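Local coordinates for uncharacterized protein conserved in bacteria (Cupriavidus necator, PDB 5DMH), which catalyses the ATP-dependent phosphorylation of 3-oxo-tetronate to 3-oxo-tetronate 4-phosphate, at residues A[416-421]-A[432-437]; A[131-136]-A[195-200]; A[54-59]-A[261-266]; A[312-317]-A[332-337]; A[117-122]-A[172-177]. All coordinates share one frame; numbering follows the deposited sequence.

Interaction 1: A[416-421]-A[432-437]; sequences PGVPAT and ALKSGN. With ADP (adenosine-5'-diphosphate), chain C.
The flat peptide joining L433 to K434 carries V418 on one face: CG1 rests 3.8 Å from L433 O and 4.0 Å from K434 CA, and at the oxygen end of the peptide a water bonds the L433 carbonyl. This is the open end of a beta hairpin of strands 418-423 and 430-434, whose parts 418-421 and 432-434 run antiparallel at 158°. No direct hydrogen bond joins 416-421 to 432-437; two waters fill in. Water 1 donates hydrogen bonds to G417 O and L433 O and accepts from S435 N, while water 2 donates to P419 O and takes the L433 N-H. V418 has CG1 anti to its backbone N (chi1 -164°), which sends that methyl to the peptide face and turns CG2 to K434 CG, 4.2 Å away.

The K434 side chain leads away from 416-421, over the loop that follows its strand. Its NZ donates to G436 O at 2.9 Å, from above the carbonyl plane, and is also bonded to Q302, T299 and F438. That amine therefore holds the loop, whose S435 and G436 belong to the ADP pocket. There the G436 N-H reaches ADP O1B, 2.8 Å from N, in a bent bond of 137°.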
# COMPACT_ATOMS: atom_id res chain seq x y z
N PRO A 416 -9.61 -2.25 8.53
CA PRO A 416 -9.58 -2.65 7.12
C PRO A 416 -8.36 -2.08 6.40
O PRO A 416 -8.04 -0.89 6.51
CB PRO A 416 -10.90 -2.11 6.57
CG PRO A 416 -11.82 -2.06 7.79
CD PRO A 416 -10.89 -1.65 8.92
N GLY A 417 -7.66 -2.96 5.68
CA GLY A 417 -6.45 -2.60 4.98
C GLY A 417 -5.17 -2.50 5.82
O GLY A 417 -4.13 -2.16 5.27
N VAL A 418 -5.25 -2.76 7.13
CA VAL A 418 -4.09 -2.58 8.01
C VAL A 418 -3.88 -3.73 9.00
O VAL A 418 -4.53 -3.80 10.05
CB VAL A 418 -4.15 -1.27 8.80
CG1 VAL A 418 -2.75 -0.94 9.39
CG2 VAL A 418 -4.64 -0.12 7.94
N PRO A 419 -2.96 -4.64 8.68
CA PRO A 419 -2.63 -5.71 9.62
C PRO A 419 -1.52 -5.34 10.60
O PRO A 419 -0.73 -4.45 10.28
CB PRO A 419 -2.10 -6.79 8.71
CG PRO A 419 -1.42 -6.00 7.61
CD PRO A 419 -2.28 -4.81 7.39
N ALA A 420 -1.51 -5.98 11.77
CA ALA A 420 -0.30 -6.03 12.61
C ALA A 420 0.72 -6.89 11.87
O ALA A 420 0.34 -7.82 11.15
CB ALA A 420 -0.61 -6.65 13.97
N THR A 421 2.01 -6.59 12.03
CA THR A 421 3.08 -7.36 11.40
C THR A 421 4.23 -7.48 12.39
O THR A 421 4.34 -6.70 13.33
CB THR A 421 3.62 -6.68 10.09
OG1 THR A 421 4.36 -5.50 10.41
CG2 THR A 421 2.50 -6.31 9.13
N ALA A 432 2.96 -1.55 12.46
CA ALA A 432 1.66 -1.35 11.83
C ALA A 432 1.87 -0.22 10.85
O ALA A 432 2.23 0.90 11.24
CB ALA A 432 0.58 -0.98 12.87
N LEU A 433 1.73 -0.54 9.57
CA LEU A 433 2.00 0.39 8.49
C LEU A 433 0.66 0.80 7.90
O LEU A 433 0.06 0.06 7.10
CB LEU A 433 2.88 -0.27 7.43
CG LEU A 433 4.19 -0.84 7.97
CD1 LEU A 433 5.07 -1.41 6.86
CD2 LEU A 433 4.97 0.19 8.80
N LYS A 434 0.20 1.97 8.30
CA LYS A 434 -1.15 2.44 8.00
C LYS A 434 -1.20 3.35 6.78
O LYS A 434 -0.74 4.48 6.80
CB LYS A 434 -1.70 3.20 9.22
CG LYS A 434 -3.15 3.67 9.12
CD LYS A 434 -3.35 4.91 9.98
CE LYS A 434 -3.06 6.16 9.18
NZ LYS A 434 -4.28 6.84 8.76
N SER A 435 -1.77 2.86 5.69
CA SER A 435 -2.08 3.75 4.58
C SER A 435 -2.81 4.99 5.08
O SER A 435 -3.67 4.92 5.97
CB SER A 435 -2.93 3.02 3.55
OG SER A 435 -2.94 3.74 2.33
N GLY A 436 -2.46 6.14 4.52
CA GLY A 436 -2.93 7.39 5.04
C GLY A 436 -4.43 7.50 5.25
O GLY A 436 -4.89 8.06 6.25
N ASN A 437 -5.20 6.98 4.31
CA ASN A 437 -6.64 7.09 4.39
C ASN A 437 -7.33 6.05 5.31
O ASN A 437 -8.55 6.10 5.49
CB ASN A 437 -7.24 6.99 2.98
CG ASN A 437 -6.94 8.20 2.12
OD1 ASN A 437 -6.99 9.34 2.58
ND2 ASN A 437 -6.66 7.96 0.86
PB ADP C . -0.50 8.83 2.42
O1B ADP C . -0.51 7.37 2.87
O2B ADP C . -1.54 9.64 3.18
O3B ADP C . -0.55 9.01 0.91
PA ADP C . 2.38 9.36 2.45
O1A ADP C . 3.28 9.25 3.62
O2A ADP C . 2.42 8.37 1.33
O3A ADP C . 0.86 9.48 3.03
O5' ADP C . 2.57 10.76 1.71
C5' ADP C . 2.49 12.00 2.40
C4' ADP C . 3.57 12.94 1.87
O4' ADP C . 3.29 14.26 2.28
C3' ADP C . 4.94 12.58 2.42
O3' ADP C . 5.97 12.81 1.44
C2' ADP C . 5.08 13.54 3.57
O2' ADP C . 6.41 13.70 4.00
C1' ADP C . 4.42 14.76 2.98
N9 ADP C . 4.02 15.68 4.05
C8 ADP C . 3.46 15.36 5.24
N7 ADP C . 3.26 16.45 5.98
C5 ADP C . 3.72 17.50 5.25
C6 ADP C . 3.83 18.94 5.47
N6 ADP C . 3.36 19.44 6.63
N1 ADP C . 4.34 19.69 4.48
C2 ADP C . 4.77 19.16 3.31
N3 ADP C . 4.73 17.84 3.04
C4 ADP C . 4.23 16.98 3.98
O HOH W 1 -2.20 -0.03 5.41
O HOH W 2 0.73 -2.89 8.49

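Interaction 2: A[131-136]-A[195-200]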
# COMPACT_ATOMS: atom_id res chain seq x y z
N VAL A 131 4.36 1.05 -15.22
CA VAL A 131 4.70 -0.22 -14.58
C VAL A 131 3.83 -1.38 -15.10
O VAL A 131 4.36 -2.43 -15.47
CB VAL A 131 4.67 -0.15 -13.04
CG1 VAL A 131 4.76 -1.52 -12.44
CG2 VAL A 131 5.84 0.70 -12.52
N ALA A 132 2.52 -1.19 -15.15
CA ALA A 132 1.65 -2.24 -15.65
C ALA A 132 2.04 -2.61 -17.07
O ALA A 132 2.10 -3.81 -17.43
CB ALA A 132 0.18 -1.82 -15.60
N GLU A 133 2.27 -1.62 -17.91
CA GLU A 133 2.58 -1.93 -19.31
C GLU A 133 3.92 -2.65 -19.43
O GLU A 133 4.06 -3.56 -20.26
CB GLU A 133 2.57 -0.66 -20.19
CG GLU A 133 1.19 -0.14 -20.43
CD GLU A 133 1.13 1.05 -21.37
OE1 GLU A 133 2.05 1.89 -21.38
OE2 GLU A 133 0.13 1.16 -22.09
N ALA A 134 4.88 -2.28 -18.59
CA ALA A 134 6.19 -2.91 -18.63
C ALA A 134 6.08 -4.36 -18.18
O ALA A 134 6.77 -5.24 -18.71
CB ALA A 134 7.19 -2.16 -17.75
N LEU A 135 5.27 -4.60 -17.16
CA LEU A 135 5.10 -5.94 -16.64
C LEU A 135 4.40 -6.84 -17.66
O LEU A 135 4.83 -7.98 -17.87
CB LEU A 135 4.32 -5.91 -15.33
CG LEU A 135 5.05 -5.33 -14.11
CD1 LEU A 135 4.09 -5.24 -12.98
CD2 LEU A 135 6.28 -6.14 -13.68
N LEU A 136 3.36 -6.31 -18.32
CA LEU A 136 2.70 -7.05 -19.40
C LEU A 136 3.69 -7.45 -20.50
O LEU A 136 3.71 -8.60 -20.93
CB LEU A 136 1.57 -6.23 -20.02
CG LEU A 136 0.26 -6.18 -19.26
CD1 LEU A 136 -0.70 -5.23 -20.02
CD2 LEU A 136 -0.34 -7.58 -19.09
N SER A 195 -0.41 6.05 -20.07
CA SER A 195 -0.25 4.77 -20.79
C SER A 195 -0.04 5.01 -22.27
O SER A 195 -0.66 5.89 -22.87
CB SER A 195 -1.48 3.86 -20.61
OG SER A 195 -1.79 3.62 -19.25
N LYS A 196 0.87 4.24 -22.86
CA LYS A 196 1.17 4.33 -24.30
C LYS A 196 0.14 3.60 -25.18
O LYS A 196 -0.16 4.01 -26.29
CB LYS A 196 2.57 3.75 -24.57
CG LYS A 196 3.68 4.47 -23.85
CD LYS A 196 5.04 4.22 -24.49
CE LYS A 196 6.17 4.72 -23.60
NZ LYS A 196 6.49 3.74 -22.52
N ASN A 197 -0.42 2.53 -24.63
CA ASN A 197 -1.32 1.65 -25.32
C ASN A 197 -2.79 1.84 -24.89
O ASN A 197 -3.08 2.51 -23.89
CB ASN A 197 -0.87 0.20 -25.10
CG ASN A 197 0.46 -0.10 -25.81
OD1 ASN A 197 0.73 0.42 -26.88
ND2 ASN A 197 1.28 -0.93 -25.20
N LYS A 198 -3.71 1.21 -25.62
CA LYS A 198 -5.12 1.49 -25.43
C LYS A 198 -5.71 1.05 -24.08
O LYS A 198 -5.62 -0.12 -23.69
CB LYS A 198 -5.91 0.88 -26.59
CG LYS A 198 -7.42 1.00 -26.46
CD LYS A 198 -7.92 2.41 -26.60
CE LYS A 198 -9.44 2.43 -26.60
NZ LYS A 198 -10.02 3.79 -26.79
N VAL A 199 -6.32 1.99 -23.36
CA VAL A 199 -7.02 1.71 -22.10
C VAL A 199 -8.51 1.67 -22.33
O VAL A 199 -9.05 2.52 -23.01
CB VAL A 199 -6.73 2.81 -21.03
CG1 VAL A 199 -7.57 2.58 -19.80
CG2 VAL A 199 -5.27 2.80 -20.67
N GLY A 200 -9.18 0.64 -21.82
CA GLY A 200 -10.62 0.52 -21.98
C GLY A 200 -11.33 0.31 -20.65
O GLY A 200 -10.80 0.63 -19.57
O HOH W 3 -2.50 0.05 -21.78
O HOH W 4 4.77 1.45 -21.94
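E133 carries this contact on its own, pushing its carboxylate into the backbone of 195-197. The side chain leaves the helix with CG anti to the carbonyl carbon (chi1 -73°) and stays extended through chi2 at -176°, long enough to cross to the loop. Two successive N-H groups meet it there, one for each oxygen. K196 N bonds E133 OE1 at 3.0 Å, nearly straight at 166°, on the syn lone pair; N197 N bonds E133 OE2 at 2.9 Å, also from the syn side but somewhat out of the carboxylate plane. This paired grip fixes the rotation of the carboxylate. Carbon neighbours close in too, S195 CB 3.5 Å and N197 CB 3.3 Å from E133 OE2.

Each oxygen also accepts a hydrogen bond from a water. The one on OE1 accepts from K196 NZ, so the lysine, bent at its last torsion, meets the acid through solvent, with NZ 4.9 Å from E133 OE1. The other, on OE2, bonds N197 O weakly.

The contact joins helix 128-139 to the surface loop between helix 187-193 and strand 199-202. S195 OG is bonded to L191 O of that helix, and M228 of strand 228-231 packs against both E133 and S195.

Interaction 3: A[54-59]-A[261-266]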
# COMPACT_ATOMS: atom_id res chain seq x y z
N ASN A 54 -7.64 -14.90 3.28
CA ASN A 54 -8.35 -15.74 2.32
C ASN A 54 -7.61 -17.03 2.00
O ASN A 54 -7.93 -17.69 1.02
CB ASN A 54 -8.69 -14.97 1.05
CG ASN A 54 -9.85 -14.03 1.25
OD1 ASN A 54 -11.02 -14.39 1.06
ND2 ASN A 54 -9.53 -12.81 1.66
N GLY A 55 -6.64 -17.38 2.85
CA GLY A 55 -6.12 -18.73 2.88
C GLY A 55 -4.79 -18.95 2.18
O GLY A 55 -4.48 -20.09 1.86
N MSE A 56 -4.01 -17.89 1.92
CA MSE A 56 -2.67 -18.10 1.34
C MSE A 56 -1.59 -17.66 2.32
O MSE A 56 -1.59 -16.53 2.77
CB MSE A 56 -2.50 -17.35 0.02
CG MSE A 56 -3.21 -17.98 -1.15
SE MSE A 56 -2.82 -16.97 -2.82
CE MSE A 56 -1.45 -18.15 -3.57
N ARG A 57 -0.71 -18.59 2.71
CA ARG A 57 0.43 -18.23 3.54
C ARG A 57 1.24 -17.21 2.74
O ARG A 57 1.56 -17.45 1.58
CB ARG A 57 1.27 -19.44 3.88
CG ARG A 57 0.57 -20.37 4.84
CD ARG A 57 1.34 -21.62 5.11
NE ARG A 57 0.66 -22.42 6.12
CZ ARG A 57 0.98 -23.67 6.44
NH1 ARG A 57 1.98 -24.28 5.83
NH2 ARG A 57 0.29 -24.30 7.38
N THR A 58 1.54 -16.07 3.35
CA THR A 58 2.17 -14.98 2.63
C THR A 58 3.37 -14.45 3.37
O THR A 58 3.33 -14.32 4.58
CB THR A 58 1.17 -13.84 2.42
OG1 THR A 58 0.06 -14.32 1.65
CG2 THR A 58 1.80 -12.66 1.67
N VAL A 59 4.45 -14.17 2.63
CA VAL A 59 5.60 -13.47 3.17
C VAL A 59 5.80 -12.15 2.42
O VAL A 59 5.74 -12.10 1.19
CB VAL A 59 6.88 -14.33 3.09
CG1 VAL A 59 8.12 -13.47 3.38
CG2 VAL A 59 6.79 -15.51 4.07
N GLY A 261 -10.44 -12.90 -4.41
CA GLY A 261 -10.83 -14.16 -4.98
C GLY A 261 -9.70 -15.01 -5.56
O GLY A 261 -9.96 -16.07 -6.13
N LEU A 262 -8.45 -14.54 -5.45
CA LEU A 262 -7.36 -15.26 -6.12
C LEU A 262 -7.02 -16.58 -5.42
O LEU A 262 -6.79 -17.60 -6.07
CB LEU A 262 -6.14 -14.35 -6.30
CG LEU A 262 -6.45 -13.09 -7.12
CD1 LEU A 262 -5.22 -12.21 -7.26
CD2 LEU A 262 -7.04 -13.43 -8.48
N PRO A 263 -7.01 -16.58 -4.08
CA PRO A 263 -6.77 -17.88 -3.42
C PRO A 263 -7.78 -18.94 -3.81
O PRO A 263 -7.42 -20.10 -4.00
CB PRO A 263 -6.89 -17.53 -1.93
CG PRO A 263 -6.47 -16.12 -1.87
CD PRO A 263 -7.05 -15.48 -3.10
N GLU A 264 -9.04 -18.57 -3.94
CA GLU A 264 -10.05 -19.54 -4.32
C GLU A 264 -9.77 -20.13 -5.71
O GLU A 264 -9.99 -21.32 -5.93
CB GLU A 264 -11.44 -18.93 -4.26
CG GLU A 264 -12.55 -19.91 -4.51
CD GLU A 264 -12.68 -20.96 -3.42
OE1 GLU A 264 -12.22 -20.70 -2.29
OE2 GLU A 264 -13.25 -22.04 -3.70
N ASN A 265 -9.29 -19.32 -6.65
CA ASN A 265 -8.87 -19.86 -7.95
C ASN A 265 -7.87 -21.01 -7.79
O ASN A 265 -8.00 -22.04 -8.43
CB ASN A 265 -8.22 -18.80 -8.82
CG ASN A 265 -9.20 -17.76 -9.32
OD1 ASN A 265 -10.41 -18.02 -9.48
ND2 ASN A 265 -8.66 -16.58 -9.61
N PHE A 266 -6.86 -20.82 -6.95
CA PHE A 266 -5.83 -21.85 -6.82
C PHE A 266 -6.38 -23.09 -6.11
O PHE A 266 -6.02 -24.21 -6.43
CB PHE A 266 -4.59 -21.29 -6.10
CG PHE A 266 -3.91 -20.20 -6.87
CD1 PHE A 266 -3.29 -20.47 -8.08
CD2 PHE A 266 -3.89 -18.90 -6.40
CE1 PHE A 266 -2.67 -19.46 -8.80
CE2 PHE A 266 -3.27 -17.87 -7.13
CZ PHE A 266 -2.66 -18.16 -8.32
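The backbones of 54-59 and 261-266 come nearest at M56 and P263, CA atoms 6.3 Å apart, where the end of one helix faces the first turn of another. Helix 41-53 finishes in a Schellman motif: G55, with phi at 101°, is the C-prime residue, and the bonds M56 N to L51 O and G55 N to V52 O close it. This turn brings the N54 carbonyl and the M56 side chain against P263.

P263 suits the first turn of helix 262-268, where its lack of an N-H costs no helix bond. N54 O lies a close 3.1 Å from P263 CB, and the same oxygen accepts from R267 farther along that helix; N54 CB meets P263 CG at 3.8 Å. M56, present as selenomethionine, crosses the proline at about a right angle, with CG 3.8 Å from P263 CB and SE 3.9 Å from P263 CG. The chain runs straight through chi2, then bends at chi3, 100°, and this swings the methyl CE to 3.8 Å from F266 CD2. SE stands 5.3 Å from the centroid of the F266 ring in an oblique Met-aromatic contact. L33, L51 and L272 also pack on the M56 side chain. T58 OG1 donates to M56 O at 3.0 Å, from above the carbonyl plane.

Interaction 4: A[312-317]-A[332-337]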
# COMPACT_ATOMS: atom_id res chain seq x y z
N PRO A 312 1.31 12.44 24.86
CA PRO A 312 2.47 13.24 24.45
C PRO A 312 2.71 13.23 22.96
O PRO A 312 2.62 12.18 22.32
CB PRO A 312 3.65 12.60 25.18
CG PRO A 312 3.17 11.29 25.75
CD PRO A 312 1.69 11.16 25.50
N ALA A 313 3.01 14.41 22.41
CA ALA A 313 3.21 14.56 20.97
C ALA A 313 4.15 15.71 20.65
O ALA A 313 4.20 16.72 21.37
CB ALA A 313 1.87 14.80 20.26
N LEU A 314 4.90 15.56 19.57
CA LEU A 314 5.72 16.65 19.07
C LEU A 314 5.51 16.81 17.59
O LEU A 314 5.62 15.85 16.83
CB LEU A 314 7.20 16.37 19.34
CG LEU A 314 8.14 17.46 18.83
CD1 LEU A 314 7.82 18.79 19.50
CD2 LEU A 314 9.58 17.06 19.11
N ARG A 315 5.23 18.04 17.17
CA ARG A 315 5.02 18.34 15.75
C ARG A 315 6.33 18.74 15.04
O ARG A 315 7.17 19.47 15.60
CB ARG A 315 4.00 19.46 15.63
CG ARG A 315 3.53 19.72 14.25
CD ARG A 315 2.43 20.74 14.24
NE ARG A 315 1.86 20.87 12.91
CZ ARG A 315 0.70 21.46 12.64
NH1 ARG A 315 -0.02 22.00 13.61
NH2 ARG A 315 0.28 21.52 11.38
N ILE A 316 6.49 18.23 13.83
CA ILE A 316 7.62 18.51 12.95
C ILE A 316 7.25 19.64 11.99
O ILE A 316 6.27 19.53 11.26
CB ILE A 316 7.88 17.31 12.00
CG1 ILE A 316 8.20 16.04 12.79
CG2 ILE A 316 8.96 17.64 11.01
CD1 ILE A 316 9.12 16.27 13.92
N ASP A 317 8.05 20.70 11.97
CA ASP A 317 7.86 21.82 11.05
C ASP A 317 8.82 21.67 9.88
O ASP A 317 10.02 21.84 10.05
CB ASP A 317 8.17 23.13 11.76
CG ASP A 317 8.00 24.36 10.87
OD1 ASP A 317 7.73 24.22 9.66
OD2 ASP A 317 8.15 25.48 11.41
N LEU A 332 13.73 12.75 19.06
CA LEU A 332 14.36 11.68 19.79
C LEU A 332 14.43 11.96 21.30
O LEU A 332 14.14 11.10 22.13
CB LEU A 332 15.79 11.49 19.27
CG LEU A 332 16.19 10.35 18.34
CD1 LEU A 332 15.13 9.31 18.18
CD2 LEU A 332 16.63 10.90 16.99
N ALA A 333 14.84 13.18 21.64
CA ALA A 333 14.94 13.58 23.04
C ALA A 333 13.56 13.56 23.67
O ALA A 333 13.40 13.20 24.83
CB ALA A 333 15.56 14.98 23.15
N PHE A 334 12.55 13.95 22.90
CA PHE A 334 11.18 14.02 23.41
C PHE A 334 10.69 12.61 23.74
O PHE A 334 10.20 12.34 24.85
CB PHE A 334 10.28 14.69 22.37
CG PHE A 334 8.87 14.88 22.82
CD1 PHE A 334 8.56 15.87 23.76
CD2 PHE A 334 7.86 14.09 22.33
CE1 PHE A 334 7.27 16.05 24.19
CE2 PHE A 334 6.54 14.27 22.76
CZ PHE A 334 6.25 15.26 23.69
N ALA A 335 10.84 11.70 22.78
CA ALA A 335 10.50 10.31 22.96
C ALA A 335 11.28 9.70 24.12
O ALA A 335 10.71 8.98 24.94
CB ALA A 335 10.73 9.52 21.66
N ALA A 336 12.57 10.01 24.25
CA ALA A 336 13.40 9.40 25.28
C ALA A 336 13.01 9.84 26.70
O ALA A 336 13.30 9.15 27.67
CB ALA A 336 14.89 9.72 25.04
N GLY A 337 12.37 11.00 26.82
CA GLY A 337 11.98 11.50 28.12
C GLY A 337 10.62 10.99 28.57
O GLY A 337 10.21 11.27 29.69
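Strand 313-315 and the last turn of helix 327-336 approach most closely at L314 and F334, whose CA atoms are 7.5 Å apart. No hydrogen bond crosses between them. At its last residues the helix tightens: G337 N bonds F334 O three residues back, at 3.2 Å, and A333 O only weakly.

F334 does nearly all the work from the helix side. Its CG is anti to the backbone N (chi1 -177°), which reaches the ring out from the helix and lays it along the backbone of P312, A313 and L314. L314 CB sits over one ring face, 4.1 Å from the centroid and 23° off the normal, shifted toward the rim: a CH-pi contact. With CG anti to the L314 N and chi2 at 60°, CD2 reaches F334 CB at 4.1 Å. At the ring edge, near its plane, lies P312 C, 4.0 Å from F334 CE2, and the proline ring adds CB, 4.0 Å from F334 CZ. The far end of the phenyl lies against main chain: A313 O is 3.4 Å from F334 CZ, in an oblique approach.

This is edge packing within the nucleotide-binding C-terminal domain, the L314 side chain being about 13 Å from ADP and no part of the site. Within this chain 313-315 is an outermost strand, bonded through L314 to L343 and Y345 of strand 343-345. F334 ties helix 327-336 back onto it, past the short helix 318-322, while A313 packs on W306 and L307 of helix 297-308. L332 and A335 face helix 362-382.

Interaction 5: A[117-122]-A[172-177]; sequences CSTFDS and SGMEHH. With ADP (adenosine-5'-diphosphate), chain C.
M174, here a selenomethionine, aims its methyl at the carboxylate of D121. CE lies 3.5 Å from D121 OD1 and 3.5 Å from OD2, the two side chains crossing at about a right angle. Bends at chi2 and chi3 curl the chain round T119, whose CG2 is 3.8 Å from M174 CG, while its OG1 faces SE and CE. That hydroxyl also donates to D121 OD1 at 2.7 Å, on the syn lone pair, and so pins the carboxylate beside the methyl. T119 sits in a type I turn from C117 to F120, with D121 just after it.

The other oxygen, D121 OD2, stands over one face of the H177 imidazole, 4.0 Å from NE2, with carboxylate and ring planes 71° apart. The ring meets the nucleotide at its edge: H177 NE2 donates to ADP O3B at 2.6 Å in an almost straight bond of 174°. ND1, across the ring, takes the N-H groups of L179 and T180, which fixes the ring's orientation and agrees with a proton on NE2. H177 therefore carries the sugar-binding domain to the terminal phosphate of ADP.

Both segments lie in connecting loops. The first links strand 111-115 to helix 128-139; the second, with an ST turn at S172 and a 3-10 turn at 174-175, lies between strand 167-168 and helix 187-193. F120 packs on L187, V190 and L191 of that helix.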
# COMPACT_ATOMS: atom_id res chain seq x y z
N CYS A 117 -2.45 1.97 -5.05
CA CYS A 117 -3.40 2.47 -4.08
C CYS A 117 -4.84 2.36 -4.58
O CYS A 117 -5.11 2.51 -5.77
CB CYS A 117 -3.09 3.91 -3.78
SG CYS A 117 -3.69 4.50 -2.20
N SER A 118 -5.76 2.12 -3.65
CA SER A 118 -7.17 2.09 -3.97
C SER A 118 -7.71 3.45 -4.40
O SER A 118 -8.82 3.54 -4.92
CB SER A 118 -7.99 1.48 -2.82
OG SER A 118 -7.83 2.19 -1.60
N THR A 119 -6.92 4.51 -4.20
CA THR A 119 -7.29 5.82 -4.72
C THR A 119 -6.49 6.22 -5.97
O THR A 119 -6.54 7.36 -6.43
CB THR A 119 -7.26 6.94 -3.63
OG1 THR A 119 -6.12 6.77 -2.77
CG2 THR A 119 -8.50 6.90 -2.77
N PHE A 120 -5.77 5.25 -6.52
CA PHE A 120 -5.15 5.30 -7.85
C PHE A 120 -4.01 6.30 -7.89
O PHE A 120 -3.70 6.81 -8.94
CB PHE A 120 -6.17 5.61 -8.94
CG PHE A 120 -5.93 4.87 -10.24
CD1 PHE A 120 -5.95 3.48 -10.29
CD2 PHE A 120 -5.71 5.56 -11.42
CE1 PHE A 120 -5.76 2.79 -11.51
CE2 PHE A 120 -5.50 4.89 -12.61
CZ PHE A 120 -5.54 3.50 -12.65
N ASP A 121 -3.39 6.51 -6.73
CA ASP A 121 -2.38 7.53 -6.52
C ASP A 121 -1.29 7.50 -7.60
O ASP A 121 -0.56 6.53 -7.74
CB ASP A 121 -1.74 7.39 -5.13
CG ASP A 121 -2.73 7.53 -4.01
OD1 ASP A 121 -3.92 7.18 -4.22
OD2 ASP A 121 -2.34 8.01 -2.90
N SER A 122 -1.24 8.57 -8.39
CA SER A 122 -0.35 8.66 -9.54
C SER A 122 -0.43 10.08 -10.08
O SER A 122 -1.26 10.91 -9.60
CB SER A 122 -0.76 7.67 -10.63
OG SER A 122 -2.10 7.88 -11.06
N SER A 172 -13.29 13.92 -2.70
CA SER A 172 -13.17 13.03 -1.54
C SER A 172 -12.11 13.48 -0.51
O SER A 172 -12.00 12.91 0.59
CB SER A 172 -12.78 11.63 -2.01
OG SER A 172 -11.41 11.61 -2.42
N GLY A 173 -11.33 14.49 -0.87
CA GLY A 173 -10.13 14.85 -0.14
C GLY A 173 -8.86 14.51 -0.92
O GLY A 173 -7.81 15.12 -0.68
N MSE A 174 -8.91 13.54 -1.84
CA MSE A 174 -7.72 13.16 -2.62
C MSE A 174 -7.29 14.26 -3.59
O MSE A 174 -6.15 14.30 -4.03
CB MSE A 174 -7.93 11.84 -3.38
CG MSE A 174 -7.81 10.63 -2.48
SE MSE A 174 -6.05 10.52 -1.57
CE MSE A 174 -4.94 10.32 -3.14
N GLU A 175 -8.20 15.19 -3.88
CA GLU A 175 -7.84 16.32 -4.71
C GLU A 175 -6.82 17.19 -3.99
O GLU A 175 -6.22 18.05 -4.62
CB GLU A 175 -9.09 17.12 -5.13
CG GLU A 175 -9.75 17.87 -4.04
CD GLU A 175 -10.77 17.08 -3.24
OE1 GLU A 175 -10.70 15.82 -3.17
OE2 GLU A 175 -11.65 17.75 -2.64
N HIS A 176 -6.66 16.97 -2.68
CA HIS A 176 -5.67 17.70 -1.89
C HIS A 176 -4.48 16.85 -1.41
O HIS A 176 -3.73 17.28 -0.53
CB HIS A 176 -6.34 18.32 -0.67
CG HIS A 176 -7.39 19.32 -1.03
ND1 HIS A 176 -8.68 19.25 -0.57
CD2 HIS A 176 -7.33 20.42 -1.83
CE1 HIS A 176 -9.38 20.26 -1.06
NE2 HIS A 176 -8.58 20.98 -1.83
N HIS A 177 -4.29 15.67 -1.97
CA HIS A 177 -3.11 14.88 -1.57
C HIS A 177 -1.82 15.69 -1.83
O HIS A 177 -1.68 16.32 -2.86
CB HIS A 177 -3.06 13.54 -2.30
CG HIS A 177 -2.08 12.57 -1.72
ND1 HIS A 177 -0.74 12.61 -2.05
CD2 HIS A 177 -2.20 11.58 -0.81
CE1 HIS A 177 -0.09 11.68 -1.39
NE2 HIS A 177 -0.96 11.03 -0.63
PB ADP C . -0.50 8.83 2.42
O1B ADP C . -0.51 7.37 2.87
O2B ADP C . -1.54 9.64 3.18
O3B ADP C . -0.55 9.01 0.91
PA ADP C . 2.38 9.36 2.45
O1A ADP C . 3.28 9.25 3.62
O2A ADP C . 2.42 8.37 1.33
O3A ADP C . 0.86 9.48 3.03
O5' ADP C . 2.57 10.76 1.71
C5' ADP C . 2.49 12.00 2.40
C4' ADP C . 3.57 12.94 1.87
O4' ADP C . 3.29 14.26 2.28
C3' ADP C . 4.94 12.58 2.42
O3' ADP C . 5.97 12.81 1.44
C2' ADP C . 5.08 13.54 3.57
O2' ADP C . 6.41 13.70 4.00
C1' ADP C . 4.42 14.76 2.98
N9 ADP C . 4.02 15.68 4.05
C8 ADP C . 3.46 15.36 5.24
N7 ADP C . 3.26 16.45 5.98
C5 ADP C . 3.72 17.50 5.25
C6 ADP C . 3.83 18.94 5.47
N6 ADP C . 3.36 19.44 6.63
N1 ADP C . 4.34 19.69 4.48
C2 ADP C . 4.77 19.16 3.31
N3 ADP C . 4.73 17.84 3.04
C4 ADP C . 4.23 16.98 3.98

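From the N terminus, interaction 3 opens first, at 54-59, and its partner 261-266 comes some 200 residues later, enclosing most of the sugar-binding region. Within that span interaction 5 opens at 117-122 and interaction 2 at 131-136; they close in the same order, at 172-177 and 195-200, so the two loops cross. The nucleotide-binding part follows in series: interaction 4 joins strand 313-315 to helix 327-336, the second helix after it, and interaction 1 closes a hairpin near the C terminus. Interactions 1 and 5 touch, N437 ND2 lying 3.6 Å from M174 SE, and both meet ADP, so the nucleotide bridges the two regions. Interactions 2 and 4 lie farthest apart, centres about 44 Å from each other.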